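Long-range contacts in amidase, hydantoinase/carbamoylase family (Burkholderia vietnamiensis, PDB 5I4M), which probably hydrolyses the carbamoyl group from N-carbamoyl-L-amino acids as a two-zinc amidase of the peptidase M20 family: residues A97-G102 against L204-E209; G226-A231 against M392-C397. All coordinates share one frame; numbering follows the deposited sequence.

Contact 1: A97-G102 against L204-E209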
loop_
_atom_site.group_PDB
_atom_site.type_symbol
_atom_site.label_atom_id
_atom_site.label_comp_id
_atom_site.label_asym_id
_atom_site.label_seq_id
_atom_site.Cartn_x
_atom_site.Cartn_y
_atom_site.Cartn_z
ATOM N N ALA A 97 -18.338 -39.548 21.117
ATOM C CA ALA A 97 -17.880 -38.478 20.251
ATOM C C ALA A 97 -18.726 -37.229 20.487
ATOM O O ALA A 97 -19.937 -37.332 20.714
ATOM C CB ALA A 97 -17.958 -38.903 18.783
ATOM N N PRO A 98 -18.126 -36.045 20.463
ATOM C CA PRO A 98 -18.871 -34.838 20.822
ATOM C C PRO A 98 -19.692 -34.294 19.667
ATOM O O PRO A 98 -19.393 -34.518 18.492
ATOM C CB PRO A 98 -17.762 -33.847 21.202
ATOM C CG PRO A 98 -16.609 -34.256 20.315
ATOM C CD PRO A 98 -16.690 -35.773 20.263
ATOM N N VAL A 99 -20.750 -33.576 20.025
ATOM C CA VAL A 99 -21.426 -32.678 19.099
ATOM C C VAL A 99 -20.814 -31.303 19.314
ATOM O O VAL A 99 -20.824 -30.785 20.434
ATOM C CB VAL A 99 -22.943 -32.657 19.332
ATOM C CG1 VAL A 99 -23.585 -31.598 18.458
ATOM C CG2 VAL A 99 -23.532 -34.034 19.028
ATOM N N VAL A 100 -20.243 -30.727 18.263
ATOM C CA VAL A 100 -19.459 -29.515 18.452
ATOM C C VAL A 100 -20.129 -28.353 17.739
ATOM O O VAL A 100 -20.862 -28.519 16.760
ATOM C CB VAL A 100 -17.999 -29.660 17.981
ATOM C CG1 VAL A 100 -17.381 -30.956 18.531
ATOM C CG2 VAL A 100 -17.921 -29.605 16.484
ATOM N N THR A 101 -19.879 -27.163 18.265
ATOM C CA THR A 101 -20.272 -25.934 17.610
ATOM C C THR A 101 -19.136 -24.949 17.802
ATOM O O THR A 101 -18.190 -25.201 18.547
ATOM C CB THR A 101 -21.582 -25.372 18.179
ATOM O OG1 THR A 101 -22.069 -24.338 17.322
ATOM C CG2 THR A 101 -21.356 -24.796 19.578
ATOM N N GLY A 102 -19.237 -23.812 17.142
ATOM C CA GLY A 102 -18.191 -22.839 17.320
ATOM C C GLY A 102 -17.875 -22.100 16.050
ATOM O O GLY A 102 -18.482 -22.338 14.998
ATOM N N LEU A 204 -15.754 -36.589 15.453
ATOM C CA LEU A 204 -16.857 -35.749 15.889
ATOM C C LEU A 204 -18.165 -36.420 15.500
ATOM O O LEU A 204 -18.298 -36.938 14.390
ATOM C CB LEU A 204 -16.776 -34.356 15.256
ATOM C CG LEU A 204 -15.431 -33.634 15.404
ATOM C CD1 LEU A 204 -15.442 -32.281 14.685
ATOM C CD2 LEU A 204 -15.062 -33.462 16.873
ATOM N N HIS A 205 -19.129 -36.410 16.419
ATOM C CA HIS A 205 -20.431 -36.995 16.116
ATOM C C HIS A 205 -21.201 -36.131 15.125
ATOM O O HIS A 205 -21.812 -36.652 14.182
ATOM C CB HIS A 205 -21.235 -37.180 17.401
ATOM C CG HIS A 205 -22.564 -37.827 17.187
ATOM N ND1 HIS A 205 -22.695 -39.099 16.674
ATOM C CD2 HIS A 205 -23.821 -37.378 17.411
ATOM C CE1 HIS A 205 -23.978 -39.406 16.594
ATOM N NE2 HIS A 205 -24.681 -38.378 17.034
ATOM N N ALA A 206 -21.181 -34.814 15.325
ATOM C CA ALA A 206 -21.843 -33.858 14.447
ATOM C C ALA A 206 -21.310 -32.479 14.783
ATOM O O ALA A 206 -20.799 -32.251 15.881
ATOM C CB ALA A 206 -23.367 -33.893 14.599
ATOM N N ALA A 207 -21.443 -31.558 13.828
ATOM C CA ALA A 207 -20.965 -30.193 14.008
ATOM C C ALA A 207 -21.982 -29.227 13.421
ATOM O O ALA A 207 -22.593 -29.511 12.387
ATOM C CB ALA A 207 -19.599 -29.990 13.346
ATOM N N PHE A 208 -22.196 -28.104 14.110
ATOM C CA PHE A 208 -23.057 -27.034 13.630
ATOM C C PHE A 208 -22.346 -25.714 13.881
ATOM O O PHE A 208 -21.765 -25.526 14.949
ATOM C CB PHE A 208 -24.417 -27.000 14.352
ATOM C CG PHE A 208 -25.255 -28.227 14.155
ATOM C CD1 PHE A 208 -26.150 -28.308 13.102
ATOM C CD2 PHE A 208 -25.164 -29.291 15.039
ATOM C CE1 PHE A 208 -26.929 -29.441 12.918
ATOM C CE2 PHE A 208 -25.939 -30.418 14.874
ATOM C CZ PHE A 208 -26.827 -30.497 13.807
ATOM N N GLU A 209 -22.401 -24.798 12.918
ATOM C CA GLU A 209 -21.893 -23.448 13.125
ATOM C C GLU A 209 -23.004 -22.435 12.869
ATOM O O GLU A 209 -23.667 -22.465 11.827
ATOM C CB GLU A 209 -20.680 -23.155 12.233
ATOM C CG GLU A 209 -20.158 -21.702 12.366
ATOM C CD GLU A 209 -18.801 -21.500 11.720
ATOM O OE1 GLU A 209 -18.275 -22.476 11.155
ATOM O OE2 GLU A 209 -18.243 -20.377 11.800
HETATM O O HOH W 1 -17.317 -24.277 13.474
#
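The hydroxyl of T101 reaches across to the neighbouring strand and gives its proton to the carbonyl of F208, OG1 to O 2.7 Å. With OG1 anti to the backbone N (chi1 -168°) the hydroxyl is directed at the F208 strand; it meets the carbonyl from above its plane, 38° out of it. The CA-H of T101 approaches the same oxygen, so two groups grip it. Further back the strands run parallel and bond in the usual alternation: V100 N gives to A206 O, and V100 O receives F208 N at 3.0 Å. Before the strands proper begin, H205 N already reaches P98 O at 2.8 Å, though the bond is bent (145° at the hydrogen). On one face of this pair V100 does the packing. Its CG2 sits 3.6 Å from A207 CB, while CG1 meets L204 CD2, a methyl that also touches P98 CG. On the other face V99 splits its branches: CG2 lies in the ring plane at the edge of H205, 3.7 Å from CD2, and CG1 faces the edge of F208. The H205 ring also stacks on H139 and bonds E431 through NE2. At the far end a water bonds G102 O and, weakly, E209 OE1; S103 and A381 hold the two carboxylate oxygens of E209. These are neighbouring parallel strands of the M20 catalytic domain, leading toward the zinc ligands H104 and H211.

Contact 2: G226-A231 against M392-C397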
loop_
_atom_site.group_PDB
_atom_site.type_symbol
_atom_site.label_atom_id
_atom_site.label_comp_id
_atom_site.label_asym_id
_atom_site.label_seq_id
_atom_site.Cartn_x
_atom_site.Cartn_y
_atom_site.Cartn_z
ATOM N N GLY A 226 -31.691 -18.890 8.145
ATOM C CA GLY A 226 -31.185 -19.532 6.960
ATOM C C GLY A 226 -30.779 -20.958 7.267
ATOM O O GLY A 226 -29.873 -21.199 8.067
ATOM N N VAL A 227 -31.459 -21.903 6.622
ATOM C CA VAL A 227 -31.111 -23.318 6.699
ATOM C C VAL A 227 -30.008 -23.540 5.667
ATOM O O VAL A 227 -30.273 -23.655 4.467
ATOM C CB VAL A 227 -32.326 -24.217 6.456
ATOM C CG1 VAL A 227 -31.941 -25.688 6.520
ATOM C CG2 VAL A 227 -33.410 -23.916 7.496
ATOM N N VAL A 228 -28.758 -23.545 6.118
ATOM C CA VAL A 228 -27.639 -23.541 5.179
ATOM C C VAL A 228 -27.440 -24.950 4.645
ATOM O O VAL A 228 -27.142 -25.876 5.408
ATOM C CB VAL A 228 -26.355 -23.028 5.838
ATOM C CG1 VAL A 228 -25.257 -22.884 4.778
ATOM C CG2 VAL A 228 -26.602 -21.690 6.540
ATOM N N THR A 229 -27.567 -25.103 3.328
ATOM C CA THR A 229 -27.478 -26.406 2.680
ATOM C C THR A 229 -26.144 -26.648 2.002
ATOM O O THR A 229 -25.762 -27.807 1.820
ATOM C CB THR A 229 -28.576 -26.551 1.621
ATOM O OG1 THR A 229 -28.391 -25.544 0.619
ATOM C CG2 THR A 229 -29.955 -26.391 2.252
ATOM N N ASP A 230 -25.451 -25.581 1.609
ATOM C CA ASP A 230 -24.224 -25.655 0.827
ATOM C C ASP A 230 -23.364 -24.449 1.165
ATOM O O ASP A 230 -23.831 -23.471 1.750
ATOM C CB ASP A 230 -24.504 -25.656 -0.681
ATOM C CG ASP A 230 -25.384 -26.801 -1.119
ATOM O OD1 ASP A 230 -26.628 -26.664 -1.036
ATOM O OD2 ASP A 230 -24.832 -27.826 -1.584
ATOM N N ALA A 231 -22.100 -24.521 0.770
ATOM C CA ALA A 231 -21.180 -23.397 0.881
ATOM C C ALA A 231 -20.430 -23.304 -0.437
ATOM O O ALA A 231 -19.947 -24.321 -0.938
ATOM C CB ALA A 231 -20.205 -23.579 2.047
ATOM N N MET A 392 -24.955 -25.616 8.933
ATOM C CA MET A 392 -24.870 -24.292 9.536
ATOM C C MET A 392 -26.251 -23.683 9.728
ATOM O O MET A 392 -27.229 -24.069 9.084
ATOM C CB MET A 392 -24.018 -23.337 8.690
ATOM C CG MET A 392 -22.579 -23.796 8.502
ATOM S SD MET A 392 -21.619 -22.506 7.670
ATOM C CE MET A 392 -21.536 -21.281 8.991
ATOM N N VAL A 393 -26.297 -22.705 10.631
ATOM C CA VAL A 393 -27.478 -21.899 10.917
ATOM C C VAL A 393 -27.119 -20.459 10.593
ATOM O O VAL A 393 -26.138 -19.939 11.128
ATOM C CB VAL A 393 -27.902 -22.011 12.386
ATOM C CG1 VAL A 393 -29.170 -21.182 12.642
ATOM C CG2 VAL A 393 -28.088 -23.461 12.795
ATOM N N PHE A 394 -27.890 -19.825 9.708
ATOM C CA PHE A 394 -27.735 -18.406 9.411
ATOM C C PHE A 394 -28.848 -17.603 10.073
ATOM O O PHE A 394 -29.977 -18.081 10.219
ATOM C CB PHE A 394 -27.782 -18.111 7.907
ATOM C CG PHE A 394 -26.450 -18.252 7.180
ATOM C CD1 PHE A 394 -25.295 -18.664 7.837
ATOM C CD2 PHE A 394 -26.375 -17.963 5.824
ATOM C CE1 PHE A 394 -24.095 -18.783 7.150
ATOM C CE2 PHE A 394 -25.181 -18.081 5.133
ATOM C CZ PHE A 394 -24.037 -18.491 5.799
ATOM N N VAL A 395 -28.519 -16.377 10.454
ATOM C CA VAL A 395 -29.502 -15.330 10.730
ATOM C C VAL A 395 -29.173 -14.169 9.805
ATOM O O VAL A 395 -28.080 -14.135 9.213
ATOM C CB VAL A 395 -29.487 -14.900 12.217
ATOM C CG1 VAL A 395 -29.653 -16.107 13.125
ATOM C CG2 VAL A 395 -28.222 -14.096 12.545
ATOM N N PRO A 396 -30.092 -13.212 9.627
ATOM C CA PRO A 396 -29.825 -12.088 8.718
ATOM C C PRO A 396 -28.807 -11.134 9.314
ATOM O O PRO A 396 -28.428 -11.236 10.479
ATOM C CB PRO A 396 -31.189 -11.398 8.565
ATOM C CG PRO A 396 -32.200 -12.342 9.154
ATOM C CD PRO A 396 -31.457 -13.148 10.178
ATOM N N CYS A 397 -28.370 -10.179 8.493
ATOM C CA CYS A 397 -27.661 -9.016 9.007
ATOM C C CYS A 397 -28.152 -7.776 8.275
ATOM O O CYS A 397 -28.634 -7.857 7.144
ATOM C CB CYS A 397 -26.136 -9.144 8.888
ATOM S SG CYS A 397 -25.531 -9.527 7.234
HETATM O O HOH W 2 -28.263 -26.408 8.083
#
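V228 lays its CG2 methyl over one face of the F394 ring, 3.6 Å from the centroid and 16° off the ring normal, a CH-pi contact displaced toward the CG side, where CG2 to CG is 3.5 Å. That methyl lies anti to the carbonyl carbon, with CG1 anti to the backbone N (chi1 -173°); the same CG2 also reaches M392 CB, with CG1 a little farther off. The two beta carbons, V228 CB and M392 CB, are 3.7 Å apart; beyond them the methionine chain leads away, bending at chi3, and touches H379 and H211, the latter a zinc ligand. Underneath, the backbones pair antiparallel. G226 and F394 form a hydrogen-bonded pair with nearly straight bonds: F394 N uses an in-plane lone pair of G226 O at 2.9 Å, whereas G226 N comes to F394 O from well above the carbonyl plane at 2.8 Å. Here strand 225-242, which runs on into the dimerisation region of the M20 fold, meets strand 390-395 of the catalytic domain. With no side chain on G226, F394 CB packs against G226 CA at 3.8 Å. Past this pair the pairing weakens, and V228 N makes a weak bond to M392 O at 3.4 Å. A water joins the strands here, donating to V228 O and M392 O. Farther out, I373 and S375 of strand 370-375 touch F394, while F351 packs on both V228 and M392.

From the N terminus, the first of the four strands to come along is 99-103, and contact 1 closes a loop of 101 residues, about a third of it helical, when 204-209 returns beside it. Contact 2 opens only after that, at 226-231, and closes at 392-397 across 160 residues that include the whole dimerisation region. The two loops therefore follow in series, neither nested nor crossed. They meet in space nonetheless: strands 206-212 and 390-395 are neighbours, and E209 O lies 2.9 Å from V393 N, probably a hydrogen bond. The strand order 99-103, 206-212, 390-395, 225-242 thus links the first zinc-ligand segment to the strand that leads into the dimerisation region.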